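Local coordinates for protein succinylglutamate desuccinylase (Chromobacterium violaceum, PDB 1YW4) that probably hydrolyses N-succinyl-L-glutamate to succinate and L-glutamate, the closing step of arginine degradation by the succinyltransferase pathway, using one zinc ion per subunit, at residues 9-14 against 29-34; 45-50 against 241-246; 68-73 against 86-91; 140-145 against 237-242; 187-192 against 323-328. One frame throughout, in Å; residues are numbered along the deposited sequence.

Interaction 1. Residues 9-14 against 29-34; sequences QHALSS and ARWLAP
His10 lays one carbon of its imidazole over a face of the Trp31 indole. CD2 of His10 stands 3.5 Å above the indole plane and is displaced toward the rim, and it lies 3.6 Å from Trp31 CE2, an atom of the bond shared by the two indole rings. The imidazole does not lie flat on its partner: its plane is turned 47° against the five-membered ring, whose centroid is 4.7 Å from that of His10, so the pair is an oblique aromatic contact in which the two side chains slide past each other in opposite directions. Imidazole NE2 follows behind CD2 and passes 4.1 Å from Trp31 NE1. With CG anti to the backbone nitrogen (chi1 176°), the side chain of His10 carries its imidazole out to the indole face. One residue along the helix, the methyl of Ala11 touches the benzene part of the indole, CB lying 4.1 Å from Trp31 CZ3. The contact packs the N-terminal helix 7-12 onto strand 27-33, the middle member of an antiparallel run of three strands, 20-23, 27-33 and 36-39. Trp21 of the first of these strands meets both His10 and Trp31 edge-to-face, and Phe7 of the helix also touches Trp31, which makes the cluster aromatic as well as buried. Just beyond Trp31, Leu32 and Ala33 form a classic beta bulge against strand 36-39. Within the segment 9-14, Gln9 NE2 donates an almost linear hydrogen bond to Ser13 OG, 3.2 Å away and lying in the amide plane.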
# COMPACT_ATOMS: atom_id res chain seq x y z
N GLN A 9 0.87 27.97 -34.42
CA GLN A 9 0.03 28.82 -35.27
C GLN A 9 -0.21 28.18 -36.64
O GLN A 9 -1.28 28.32 -37.23
CB GLN A 9 0.66 30.20 -35.44
CG GLN A 9 -0.35 31.25 -35.80
CD GLN A 9 -1.48 31.30 -34.79
OE1 GLN A 9 -1.26 31.54 -33.60
NE2 GLN A 9 -2.70 31.06 -35.25
N HIS A 10 0.81 27.49 -37.15
CA HIS A 10 0.67 26.83 -38.44
C HIS A 10 -0.45 25.81 -38.33
O HIS A 10 -1.31 25.71 -39.20
CB HIS A 10 1.96 26.13 -38.84
CG HIS A 10 1.85 25.36 -40.12
ND1 HIS A 10 1.86 25.96 -41.36
CD2 HIS A 10 1.69 24.03 -40.34
CE1 HIS A 10 1.71 25.04 -42.29
NE2 HIS A 10 1.61 23.86 -41.70
N ALA A 11 -0.42 25.04 -37.24
CA ALA A 11 -1.41 24.00 -36.96
C ALA A 11 -2.81 24.58 -36.80
O ALA A 11 -3.79 24.01 -37.29
CB ALA A 11 -1.02 23.25 -35.68
N LEU A 12 -2.91 25.71 -36.11
CA LEU A 12 -4.21 26.36 -35.91
C LEU A 12 -4.70 27.02 -37.19
O LEU A 12 -5.87 26.88 -37.55
CB LEU A 12 -4.12 27.41 -34.81
CG LEU A 12 -4.02 26.90 -33.37
CD1 LEU A 12 -3.90 28.09 -32.43
CD2 LEU A 12 -5.25 26.07 -33.02
N SER A 13 -3.81 27.73 -37.87
CA SER A 13 -4.18 28.42 -39.11
C SER A 13 -4.21 27.48 -40.30
O SER A 13 -4.49 27.90 -41.42
CB SER A 13 -3.20 29.57 -39.38
OG SER A 13 -3.34 30.58 -38.40
N SER A 14 -3.91 26.21 -40.04
CA SER A 14 -3.91 25.16 -41.05
C SER A 14 -3.47 25.67 -42.42
O SER A 14 -4.18 25.52 -43.41
CB SER A 14 -5.30 24.55 -41.17
OG SER A 14 -5.77 24.10 -39.90
N ALA A 29 11.12 18.50 -40.64
CA ALA A 29 9.94 18.44 -39.80
C ALA A 29 8.80 18.06 -40.75
O ALA A 29 8.54 18.77 -41.73
CB ALA A 29 9.68 19.79 -39.16
N ARG A 30 8.15 16.94 -40.47
CA ARG A 30 7.07 16.45 -41.31
C ARG A 30 5.72 16.53 -40.62
O ARG A 30 5.53 15.98 -39.54
CB ARG A 30 7.32 14.99 -41.73
CG ARG A 30 8.46 14.81 -42.72
CD ARG A 30 8.79 13.34 -42.98
NE ARG A 30 10.14 13.20 -43.53
CZ ARG A 30 10.94 12.16 -43.33
NH1 ARG A 30 10.54 11.14 -42.59
NH2 ARG A 30 12.17 12.16 -43.86
N TRP A 31 4.78 17.24 -41.24
CA TRP A 31 3.43 17.32 -40.69
C TRP A 31 2.72 16.06 -41.13
O TRP A 31 2.50 15.85 -42.33
CB TRP A 31 2.72 18.57 -41.22
CG TRP A 31 3.30 19.80 -40.62
CD1 TRP A 31 4.35 20.54 -41.11
CD2 TRP A 31 2.96 20.38 -39.36
NE1 TRP A 31 4.68 21.53 -40.23
CE2 TRP A 31 3.84 21.46 -39.14
CE3 TRP A 31 2.00 20.08 -38.39
CZ2 TRP A 31 3.79 22.25 -37.99
CZ3 TRP A 31 1.94 20.87 -37.24
CH2 TRP A 31 2.84 21.94 -37.05
N LEU A 32 2.40 15.21 -40.17
CA LEU A 32 1.75 13.93 -40.43
C LEU A 32 0.24 14.04 -40.46
O LEU A 32 -0.43 13.19 -41.03
CB LEU A 32 2.17 12.92 -39.36
CG LEU A 32 3.68 12.68 -39.16
CD1 LEU A 32 3.87 11.66 -38.04
CD2 LEU A 32 4.32 12.18 -40.45
N ALA A 33 -0.29 15.08 -39.82
CA ALA A 33 -1.73 15.32 -39.76
C ALA A 33 -1.87 16.70 -39.13
O ALA A 33 -0.87 17.31 -38.77
CB ALA A 33 -2.41 14.28 -38.88
N PRO A 34 -3.11 17.21 -39.02
CA PRO A 34 -3.28 18.53 -38.41
C PRO A 34 -2.71 18.54 -37.01
O PRO A 34 -2.98 17.66 -36.20
CB PRO A 34 -4.80 18.72 -38.44
CG PRO A 34 -5.19 17.98 -39.70
CD PRO A 34 -4.39 16.71 -39.56

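Interaction 2. Residues 45-50 against 241-246; sequences GADSVL and SNPQAN
A type I beta turn, Asn242 to Ala245, follows the end of helix 230-241 and brings Pro243 and Gln244 against Asp47, which leads into strand 48-53 of the catalytic domain. One carboxylate oxygen carries the contact: Asp47 OD2 lies 3.6 Å from Pro243 CB and 4.0 Å from Pro243 CG, beside the proline ring. The same oxygen is 3.0 Å from Gln244 NE2, and the carboxylate and amide planes are 39° apart. Gln244 reaches this point through a kink. Its chain is bent at chi2 (-47°), which folds the amide back toward Asp47 even though the CB of Gln244 sets off in another direction. The firm partner of OD2 is Arg142, whose NE forms a salt bridge with it. Asp47 is buried, and the neighbouring positive charge of Arg142 would probably favour its ionised form. The turn is loosely closed by its own backbone, since the bond from Ala245 N to Asn242 O is weak at 3.5 Å. Around it, Ser241 at the end of the helix is tied to the loop ahead of strand 83-88, its O to Asn81 and its OG to Ala79, while Pro243 packs on Cys82. The backbone of Asp47 pairs with Arg83, and the next residue, Ser48, pairs with Arg142 and Leu144. The contact therefore sits at the end where the chain enters strand 48-53, which runs between strands 83-88 and 143-151, with the final turn of helix 230-241 alongside.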
# COMPACT_ATOMS: atom_id res chain seq x y z
N GLY A 45 18.04 4.37 -34.26
CA GLY A 45 18.76 4.12 -33.03
C GLY A 45 18.66 5.20 -31.98
O GLY A 45 19.17 5.03 -30.87
N ALA A 46 18.02 6.32 -32.30
CA ALA A 46 17.88 7.42 -31.34
C ALA A 46 16.64 7.24 -30.47
O ALA A 46 15.67 6.60 -30.88
CB ALA A 46 17.82 8.75 -32.08
N ASP A 47 16.67 7.80 -29.27
CA ASP A 47 15.52 7.70 -28.37
C ASP A 47 14.34 8.38 -29.04
O ASP A 47 14.50 9.38 -29.73
CB ASP A 47 15.79 8.38 -27.03
CG ASP A 47 16.80 7.62 -26.19
OD1 ASP A 47 16.78 6.37 -26.22
OD2 ASP A 47 17.60 8.28 -25.48
N SER A 48 13.14 7.85 -28.80
CA SER A 48 11.94 8.41 -29.40
C SER A 48 11.10 9.12 -28.35
O SER A 48 10.72 8.53 -27.34
CB SER A 48 11.13 7.31 -30.07
OG SER A 48 11.86 6.77 -31.17
N VAL A 49 10.80 10.38 -28.61
CA VAL A 49 10.03 11.17 -27.66
C VAL A 49 8.71 11.68 -28.23
O VAL A 49 8.68 12.25 -29.30
CB VAL A 49 10.87 12.36 -27.15
CG1 VAL A 49 10.05 13.26 -26.25
CG2 VAL A 49 12.09 11.83 -26.39
N LEU A 50 7.62 11.43 -27.50
CA LEU A 50 6.30 11.89 -27.90
C LEU A 50 5.84 12.93 -26.88
O LEU A 50 5.73 12.63 -25.70
CB LEU A 50 5.29 10.73 -27.91
CG LEU A 50 3.82 11.13 -28.11
CD1 LEU A 50 3.69 11.92 -29.39
CD2 LEU A 50 2.93 9.89 -28.15
N SER A 241 18.07 17.58 -26.76
CA SER A 241 19.45 17.84 -27.15
C SER A 241 20.39 16.71 -26.78
O SER A 241 21.04 16.12 -27.65
CB SER A 241 19.95 19.13 -26.50
OG SER A 241 19.38 20.25 -27.14
N ASN A 242 20.47 16.41 -25.49
CA ASN A 242 21.34 15.35 -25.00
C ASN A 242 20.54 14.39 -24.14
O ASN A 242 20.52 14.49 -22.91
CB ASN A 242 22.49 15.94 -24.19
CG ASN A 242 23.44 14.88 -23.67
OD1 ASN A 242 23.85 13.98 -24.40
ND2 ASN A 242 23.79 14.98 -22.39
N PRO A 243 19.86 13.43 -24.78
CA PRO A 243 19.03 12.42 -24.12
C PRO A 243 19.82 11.34 -23.37
O PRO A 243 19.23 10.55 -22.63
CB PRO A 243 18.23 11.84 -25.28
CG PRO A 243 19.21 11.88 -26.40
CD PRO A 243 19.82 13.26 -26.24
N GLN A 244 21.13 11.32 -23.55
CA GLN A 244 21.96 10.33 -22.87
C GLN A 244 22.49 10.78 -21.52
O GLN A 244 23.10 10.00 -20.79
CB GLN A 244 23.13 9.89 -23.75
CG GLN A 244 22.69 9.05 -24.93
CD GLN A 244 21.73 7.95 -24.51
OE1 GLN A 244 22.06 7.09 -23.70
NE2 GLN A 244 20.52 7.97 -25.07
N ALA A 245 22.26 12.05 -21.19
CA ALA A 245 22.71 12.58 -19.91
C ALA A 245 22.08 11.73 -18.82
O ALA A 245 20.86 11.59 -18.76
CB ALA A 245 22.27 14.03 -19.77
N ASN A 246 22.91 11.15 -17.95
CA ASN A 246 22.39 10.30 -16.88
C ASN A 246 21.55 11.12 -15.91
O ASN A 246 21.71 12.34 -15.81
CB ASN A 246 23.54 9.64 -16.11
CG ASN A 246 24.23 10.60 -15.17
OD1 ASN A 246 24.84 11.58 -15.60
ND2 ASN A 246 24.13 10.33 -13.87

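Interaction 3. Residues 68-73 against 86-91; sequences GMLTDI and VMFANL
The ring of Phe88 meets Leu70 at its far atom, CZ lying 4.1 Å from Leu70 CD1 in an oblique approach. Over one face of that ring stands a methyl from its own strand, Val86 CG1, 4.1 Å above the plane and offset toward the rim. Leu8 and Ala11 of helix 7-12 also touch Phe88. Between Leu70 and Val86 the encounter is tip to tip: the two side chains reach toward each other, with Leu70 CD2 3.7 Å from Val86 CG2 and Leu70 CD1 3.9 Å from Val86 CG1. Both methyls of each branched end are thus engaged. A valine chi1 of 174° puts both methyls against the leucine end, CG2 between CD1 and CD2, CG1 against CD1. The segments are consecutive elements of a beta-alpha-beta unit, strand 48-53, helix 61-75 and strand 83-88, in the zinc-exopeptidase-like catalytic domain. The pairing is that of a crossover helix packed on its following strand. The side chain of Phe88 lies about 14 Å from the zinc ion. Past the strand, Asn90 occupies the N-cap position of helix 91-96, its OD1 accepting from Ala93 N.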
# COMPACT_ATOMS: atom_id res chain seq x y z
N GLY A 68 7.65 26.90 -28.17
CA GLY A 68 8.90 27.64 -28.06
C GLY A 68 10.09 26.77 -28.41
O GLY A 68 11.01 27.21 -29.10
N MSE A 69 10.07 25.52 -27.94
CA MSE A 69 11.13 24.57 -28.22
C MSE A 69 11.22 24.30 -29.72
O MSE A 69 12.30 24.26 -30.27
CB MSE A 69 10.90 23.25 -27.49
CG MSE A 69 10.99 23.30 -25.98
SE MSE A 69 11.04 21.52 -25.21
CE MSE A 69 9.25 20.95 -25.67
N LEU A 70 10.07 24.10 -30.37
CA LEU A 70 10.07 23.83 -31.80
C LEU A 70 10.65 24.99 -32.60
O LEU A 70 11.39 24.79 -33.56
CB LEU A 70 8.64 23.52 -32.28
CG LEU A 70 8.04 22.26 -31.67
CD1 LEU A 70 6.58 22.10 -32.08
CD2 LEU A 70 8.87 21.05 -32.11
N THR A 71 10.30 26.21 -32.20
CA THR A 71 10.82 27.38 -32.90
C THR A 71 12.34 27.45 -32.73
O THR A 71 13.06 27.78 -33.68
CB THR A 71 10.17 28.68 -32.38
OG1 THR A 71 8.75 28.57 -32.49
CG2 THR A 71 10.63 29.87 -33.22
N ASP A 72 12.83 27.13 -31.54
CA ASP A 72 14.28 27.17 -31.31
C ASP A 72 15.00 26.11 -32.14
O ASP A 72 16.10 26.35 -32.64
CB ASP A 72 14.61 26.98 -29.83
CG ASP A 72 14.33 28.23 -29.01
OD1 ASP A 72 14.21 29.31 -29.62
OD2 ASP A 72 14.26 28.15 -27.77
N ILE A 73 14.38 24.95 -32.28
CA ILE A 73 14.98 23.88 -33.07
C ILE A 73 15.07 24.32 -34.53
O ILE A 73 16.12 24.19 -35.17
CB ILE A 73 14.16 22.58 -32.97
CG1 ILE A 73 14.23 22.05 -31.54
CG2 ILE A 73 14.68 21.55 -33.97
CD1 ILE A 73 13.54 20.73 -31.33
N VAL A 86 5.55 15.81 -32.02
CA VAL A 86 4.79 16.77 -31.23
C VAL A 86 3.33 16.73 -31.69
O VAL A 86 3.04 16.73 -32.89
CB VAL A 86 5.30 18.21 -31.41
CG1 VAL A 86 4.38 19.19 -30.69
CG2 VAL A 86 6.72 18.34 -30.85
N MSE A 87 2.43 16.67 -30.71
CA MSE A 87 1.01 16.65 -31.00
C MSE A 87 0.23 17.74 -30.27
O MSE A 87 0.23 17.81 -29.05
CB MSE A 87 0.39 15.32 -30.59
CG MSE A 87 0.82 14.13 -31.39
SE MSE A 87 -0.08 12.56 -30.76
CE MSE A 87 -0.28 11.59 -32.39
N PHE A 88 -0.39 18.63 -31.04
CA PHE A 88 -1.25 19.66 -30.48
C PHE A 88 -2.55 18.87 -30.63
O PHE A 88 -3.19 18.87 -31.68
CB PHE A 88 -1.24 20.91 -31.37
CG PHE A 88 0.08 21.63 -31.38
CD1 PHE A 88 0.84 21.71 -32.55
CD2 PHE A 88 0.61 22.17 -30.20
CE1 PHE A 88 2.10 22.32 -32.54
CE2 PHE A 88 1.87 22.78 -30.18
CZ PHE A 88 2.61 22.85 -31.35
N ALA A 89 -2.91 18.17 -29.55
CA ALA A 89 -4.03 17.24 -29.52
C ALA A 89 -5.44 17.65 -29.92
O ALA A 89 -5.96 17.16 -30.93
CB ALA A 89 -4.07 16.53 -28.18
N ASN A 90 -6.06 18.50 -29.13
CA ASN A 90 -7.42 18.91 -29.45
C ASN A 90 -7.37 20.29 -30.09
O ASN A 90 -7.56 21.30 -29.42
CB ASN A 90 -8.26 18.95 -28.17
CG ASN A 90 -9.74 18.90 -28.46
OD1 ASN A 90 -10.18 19.35 -29.51
ND2 ASN A 90 -10.51 18.36 -27.52
N LEU A 91 -7.14 20.33 -31.40
CA LEU A 91 -7.03 21.61 -32.12
C LEU A 91 -8.23 22.54 -31.99
O LEU A 91 -8.06 23.73 -31.72
CB LEU A 91 -6.75 21.36 -33.60
CG LEU A 91 -5.33 20.92 -33.97
CD1 LEU A 91 -5.32 20.49 -35.44
CD2 LEU A 91 -4.35 22.05 -33.72

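Interaction 4. Residues 140-145 against 237-242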
# COMPACT_ATOMS: atom_id res chain seq x y z
N ARG A 140 13.77 2.22 -31.85
CA ARG A 140 14.73 1.17 -31.59
C ARG A 140 15.42 1.38 -30.26
O ARG A 140 16.05 0.47 -29.72
CB ARG A 140 15.76 1.11 -32.73
CG ARG A 140 15.18 0.52 -34.01
CD ARG A 140 14.83 -0.95 -33.79
NE ARG A 140 13.56 -1.34 -34.39
CZ ARG A 140 13.28 -1.28 -35.68
NH1 ARG A 140 12.08 -1.65 -36.12
NH2 ARG A 140 14.19 -0.84 -36.54
N ALA A 141 15.29 2.59 -29.73
CA ALA A 141 15.88 2.93 -28.44
C ALA A 141 14.75 3.14 -27.45
O ALA A 141 13.77 2.39 -27.45
CB ALA A 141 16.72 4.20 -28.57
N ARG A 142 14.87 4.15 -26.59
CA ARG A 142 13.83 4.41 -25.60
C ARG A 142 12.56 4.99 -26.22
O ARG A 142 12.60 5.69 -27.23
CB ARG A 142 14.36 5.36 -24.53
CG ARG A 142 15.55 4.84 -23.74
CD ARG A 142 15.88 5.78 -22.59
NE ARG A 142 16.24 7.11 -23.04
CZ ARG A 142 16.33 8.18 -22.24
NH1 ARG A 142 16.07 8.06 -20.95
NH2 ARG A 142 16.67 9.35 -22.74
N LYS A 143 11.42 4.66 -25.62
CA LYS A 143 10.12 5.16 -26.06
C LYS A 143 9.53 5.98 -24.90
O LYS A 143 9.09 5.42 -23.89
CB LYS A 143 9.21 3.99 -26.42
CG LYS A 143 9.65 3.26 -27.68
CD LYS A 143 8.77 2.07 -28.00
CE LYS A 143 8.87 1.00 -26.94
NZ LYS A 143 10.27 0.50 -26.80
N LEU A 144 9.55 7.30 -25.05
CA LEU A 144 9.08 8.20 -24.00
C LEU A 144 7.92 9.10 -24.43
O LEU A 144 7.97 9.75 -25.47
CB LEU A 144 10.24 9.08 -23.54
CG LEU A 144 11.51 8.36 -23.08
CD1 LEU A 144 12.63 9.38 -22.86
CD2 LEU A 144 11.24 7.59 -21.81
N HIS A 145 6.89 9.14 -23.59
CA HIS A 145 5.70 9.94 -23.85
C HIS A 145 5.30 10.78 -22.64
O HIS A 145 5.01 10.24 -21.57
CB HIS A 145 4.54 9.04 -24.24
CG HIS A 145 3.24 9.77 -24.43
ND1 HIS A 145 3.19 11.11 -24.75
CD2 HIS A 145 1.96 9.34 -24.37
CE1 HIS A 145 1.92 11.47 -24.89
NE2 HIS A 145 1.16 10.42 -24.66
N ARG A 237 14.13 20.39 -22.95
CA ARG A 237 15.15 20.83 -23.90
C ARG A 237 16.41 19.98 -23.75
O ARG A 237 17.09 19.68 -24.73
CB ARG A 237 15.48 22.31 -23.67
CG ARG A 237 14.39 23.27 -24.10
CD ARG A 237 14.67 24.68 -23.60
NE ARG A 237 13.67 25.64 -24.06
CZ ARG A 237 13.73 26.30 -25.21
NH1 ARG A 237 14.75 26.11 -26.04
NH2 ARG A 237 12.76 27.14 -25.54
N GLY A 238 16.71 19.57 -22.52
CA GLY A 238 17.88 18.75 -22.27
C GLY A 238 17.71 17.34 -22.81
O GLY A 238 18.67 16.70 -23.24
N LEU A 239 16.47 16.86 -22.79
CA LEU A 239 16.19 15.53 -23.30
C LEU A 239 16.36 15.50 -24.81
O LEU A 239 17.01 14.61 -25.36
CB LEU A 239 14.76 15.12 -22.92
CG LEU A 239 14.28 13.82 -23.56
CD1 LEU A 239 15.23 12.69 -23.18
CD2 LEU A 239 12.86 13.50 -23.13
N LEU A 240 15.78 16.48 -25.50
CA LEU A 240 15.88 16.52 -26.96
C LEU A 240 17.32 16.72 -27.44
O LEU A 240 17.73 16.10 -28.42
CB LEU A 240 15.01 17.64 -27.51
CG LEU A 240 13.53 17.53 -27.12
CD1 LEU A 240 12.79 18.74 -27.65
CD2 LEU A 240 12.94 16.24 -27.66
N SER A 241 18.07 17.58 -26.76
CA SER A 241 19.45 17.84 -27.15
C SER A 241 20.39 16.71 -26.78
O SER A 241 21.04 16.12 -27.65
CB SER A 241 19.95 19.13 -26.50
OG SER A 241 19.38 20.25 -27.14
N ASN A 242 20.47 16.41 -25.49
CA ASN A 242 21.34 15.35 -25.00
C ASN A 242 20.54 14.39 -24.14
O ASN A 242 20.52 14.49 -22.91
CB ASN A 242 22.49 15.94 -24.19
CG ASN A 242 23.44 14.88 -23.67
OD1 ASN A 242 23.85 13.98 -24.40
ND2 ASN A 242 23.79 14.98 -22.39
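Leu239 receives Arg142 and Leu144 on its two methyls, one apiece, where helix 230-241 packs on the start of strand 143-151 and the residue just ahead of it in the catalytic alpha/beta domain. Leu239 CD1 approaches the guanidinium group of Arg142 obliquely, 3.7 Å from NH2. On the other branch, Leu239 CD2 is 4.1 Å from Leu144 CD1. The forked end is set by a first torsion that extends the leucine away from its backbone nitrogen (chi1 172°), directing CD1 at Arg142 and CD2 at Leu144. Arg142 and Leu144 are two apart, so both direct their CB toward the helix, and they also pack on each other: Leu144 CD1 sits 3.9 Å above the guanidinium plane, over its centre. A bend at chi3 (-62°) turns the arginine chain into this position. Thus one face of a charged group is packed against leucine, while NE forms a salt bridge with Asp47 OD2.

In the second shell, Gln176 of helix 174-181 touches both Arg142 and Leu144, and Val49 of strand 48-53 touches Leu239. The backbone of Leu144 also pairs with Leu50 of strand 48-53, the neighbour of strand 143-151 in the sheet. On the helix side, Arg237 forms salt bridges with Asp72 of helix 61-75 and with Asp233 one turn earlier. The last turn of helix 230-241 closes with two backbone bonds, Ser241 N to Arg237 O at 3.1 Å and Asn242 N to Gly238 O at 2.9 Å.

Interaction 5. Residues 187-192 against 323-328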
# COMPACT_ATOMS: atom_id res chain seq x y z
N ALA A 187 5.26 14.82 -6.76
CA ALA A 187 4.50 13.65 -6.37
C ALA A 187 4.05 12.85 -7.58
O ALA A 187 3.88 13.40 -8.67
CB ALA A 187 3.29 14.06 -5.54
N VAL A 188 3.85 11.55 -7.39
CA VAL A 188 3.41 10.68 -8.48
C VAL A 188 2.24 9.80 -8.05
O VAL A 188 2.28 9.16 -7.00
CB VAL A 188 4.56 9.77 -8.97
CG1 VAL A 188 4.09 8.96 -10.18
CG2 VAL A 188 5.77 10.59 -9.33
N LEU A 189 1.19 9.79 -8.86
CA LEU A 189 0.03 8.95 -8.59
C LEU A 189 0.19 7.72 -9.49
O LEU A 189 0.35 7.86 -10.71
CB LEU A 189 -1.27 9.68 -8.93
CG LEU A 189 -2.55 8.85 -8.88
CD1 LEU A 189 -2.87 8.48 -7.44
CD2 LEU A 189 -3.71 9.63 -9.48
N LEU A 190 0.15 6.54 -8.90
CA LEU A 190 0.28 5.29 -9.66
C LEU A 190 -1.11 4.71 -9.86
O LEU A 190 -1.79 4.36 -8.90
CB LEU A 190 1.14 4.29 -8.88
CG LEU A 190 2.38 4.84 -8.14
CD1 LEU A 190 2.93 3.75 -7.21
CD2 LEU A 190 3.44 5.28 -9.14
N HIS A 191 -1.54 4.62 -11.12
CA HIS A 191 -2.85 4.07 -11.45
C HIS A 191 -2.87 2.56 -11.21
O HIS A 191 -1.95 1.85 -11.60
CB HIS A 191 -3.21 4.37 -12.90
CG HIS A 191 -3.98 5.64 -13.08
ND1 HIS A 191 -4.26 6.17 -14.32
CD2 HIS A 191 -4.56 6.47 -12.18
CE1 HIS A 191 -4.97 7.27 -14.18
NE2 HIS A 191 -5.17 7.48 -12.89
N THR A 192 -3.94 2.08 -10.57
CA THR A 192 -4.06 0.66 -10.27
C THR A 192 -5.06 -0.04 -11.17
O THR A 192 -5.33 -1.23 -11.02
CB THR A 192 -4.46 0.44 -8.79
OG1 THR A 192 -5.57 1.29 -8.47
CG2 THR A 192 -3.30 0.77 -7.88
N ILE A 323 -11.87 10.96 -5.28
CA ILE A 323 -11.11 9.77 -4.95
C ILE A 323 -10.18 9.98 -3.76
O ILE A 323 -9.47 10.99 -3.67
CB ILE A 323 -10.26 9.30 -6.16
CG1 ILE A 323 -9.31 10.40 -6.61
CG2 ILE A 323 -11.18 8.89 -7.31
CD1 ILE A 323 -8.39 9.99 -7.75
N VAL A 324 -10.20 9.03 -2.84
CA VAL A 324 -9.35 9.08 -1.66
C VAL A 324 -8.11 8.25 -1.98
O VAL A 324 -8.20 7.06 -2.28
CB VAL A 324 -10.07 8.50 -0.43
CG1 VAL A 324 -9.12 8.45 0.76
CG2 VAL A 324 -11.29 9.36 -0.09
N VAL A 325 -6.95 8.90 -1.93
CA VAL A 325 -5.69 8.22 -2.20
C VAL A 325 -4.92 7.99 -0.91
O VAL A 325 -5.18 8.65 0.10
CB VAL A 325 -4.80 9.05 -3.16
CG1 VAL A 325 -5.49 9.24 -4.50
CG2 VAL A 325 -4.48 10.41 -2.53
N GLU A 326 -3.99 7.04 -0.96
CA GLU A 326 -3.14 6.68 0.17
C GLU A 326 -1.70 6.52 -0.31
O GLU A 326 -1.46 6.26 -1.49
CB GLU A 326 -3.61 5.36 0.79
CG GLU A 326 -3.58 4.21 -0.20
CD GLU A 326 -3.98 2.89 0.42
OE1 GLU A 326 -3.96 1.88 -0.30
OE2 GLU A 326 -4.33 2.86 1.62
N PRO A 327 -0.73 6.65 0.60
CA PRO A 327 0.69 6.51 0.25
C PRO A 327 0.96 5.18 -0.45
O PRO A 327 0.35 4.16 -0.14
CB PRO A 327 1.38 6.59 1.62
CG PRO A 327 0.47 7.51 2.40
CD PRO A 327 -0.90 6.99 2.02
N ALA A 328 1.87 5.21 -1.41
CA ALA A 328 2.23 4.01 -2.16
C ALA A 328 3.73 3.80 -2.05
O ALA A 328 4.51 4.73 -2.23
CB ALA A 328 1.81 4.14 -3.62
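Leu189 and Leu190, consecutive residues of strand 187-190, each send a methyl to strand 320-328. All contact across the pair is apolar. Leu189 CD1 lies 4.0 Å from Val325 CG1, the two side chains crossing at about a right angle; its CB does not aim at the other segment, and it is the far end that arrives there, brought round by a chi1 of 172° that sets CG beside the carbonyl carbon. Leu190 CD1 is 3.8 Å from Ala328 CB. Leu309 of strand 307-309 adds to this apolar cluster, touching Leu189, Val325 and Ile323. Ile162 packs on Leu189, and Tyr163 on Leu190.

No backbone hydrogen bond links the two segments, and the closest CA atoms, Leu190 and Ala328, are 7.9 Å apart. The hydrogen-bonded neighbours lie to either side: Val188 pairs with Pro256 and Phe258 at strand 257-265, and Leu189 with Ala161 and Tyr163 of strand 160-163. Strand 257-265 stands between the two segments in strand order. Among polar groups, Glu326 OE1 forms a salt bridge with Arg259 NE.

The pair joins the catalytic domain to the barrel-sandwich hybrid domain. Leu189 is about 9 Å, side chain to side chain, from Glu214, the predicted active-site residue. Since methyls meet methyls, the contact is held by close packing and exclusion of water; it lacks directional bonds, so the relative placement of the domains probably depends also on the strand pairing nearby.

Overall arrangement
Interactions 1 and 3 are buried and touch each other: Ala11 reaches Phe88 and Leu91, so helix 7-12 packs against segment 86-91 as well as strand 27-33. Interaction 1 is aromatic, interaction 3 aliphatic with a single ring. Interactions 2 and 4 have centres only 3 Å apart and share Ser241 and Asn242. Both lie where strands 48-53 and 143-151 run side by side near the end of helix 230-241: interaction 2 is partly buried and polar, interaction 4 more buried and largely leucine-based, and Arg142 of interaction 4 forms a salt bridge with Asp47 of interaction 2. The Asp72 to Arg237 salt bridge links interaction 3 to interaction 4. Interaction 5 stands apart, 27 Å or more between centres, and alone joins two domains, through purely apolar contacts.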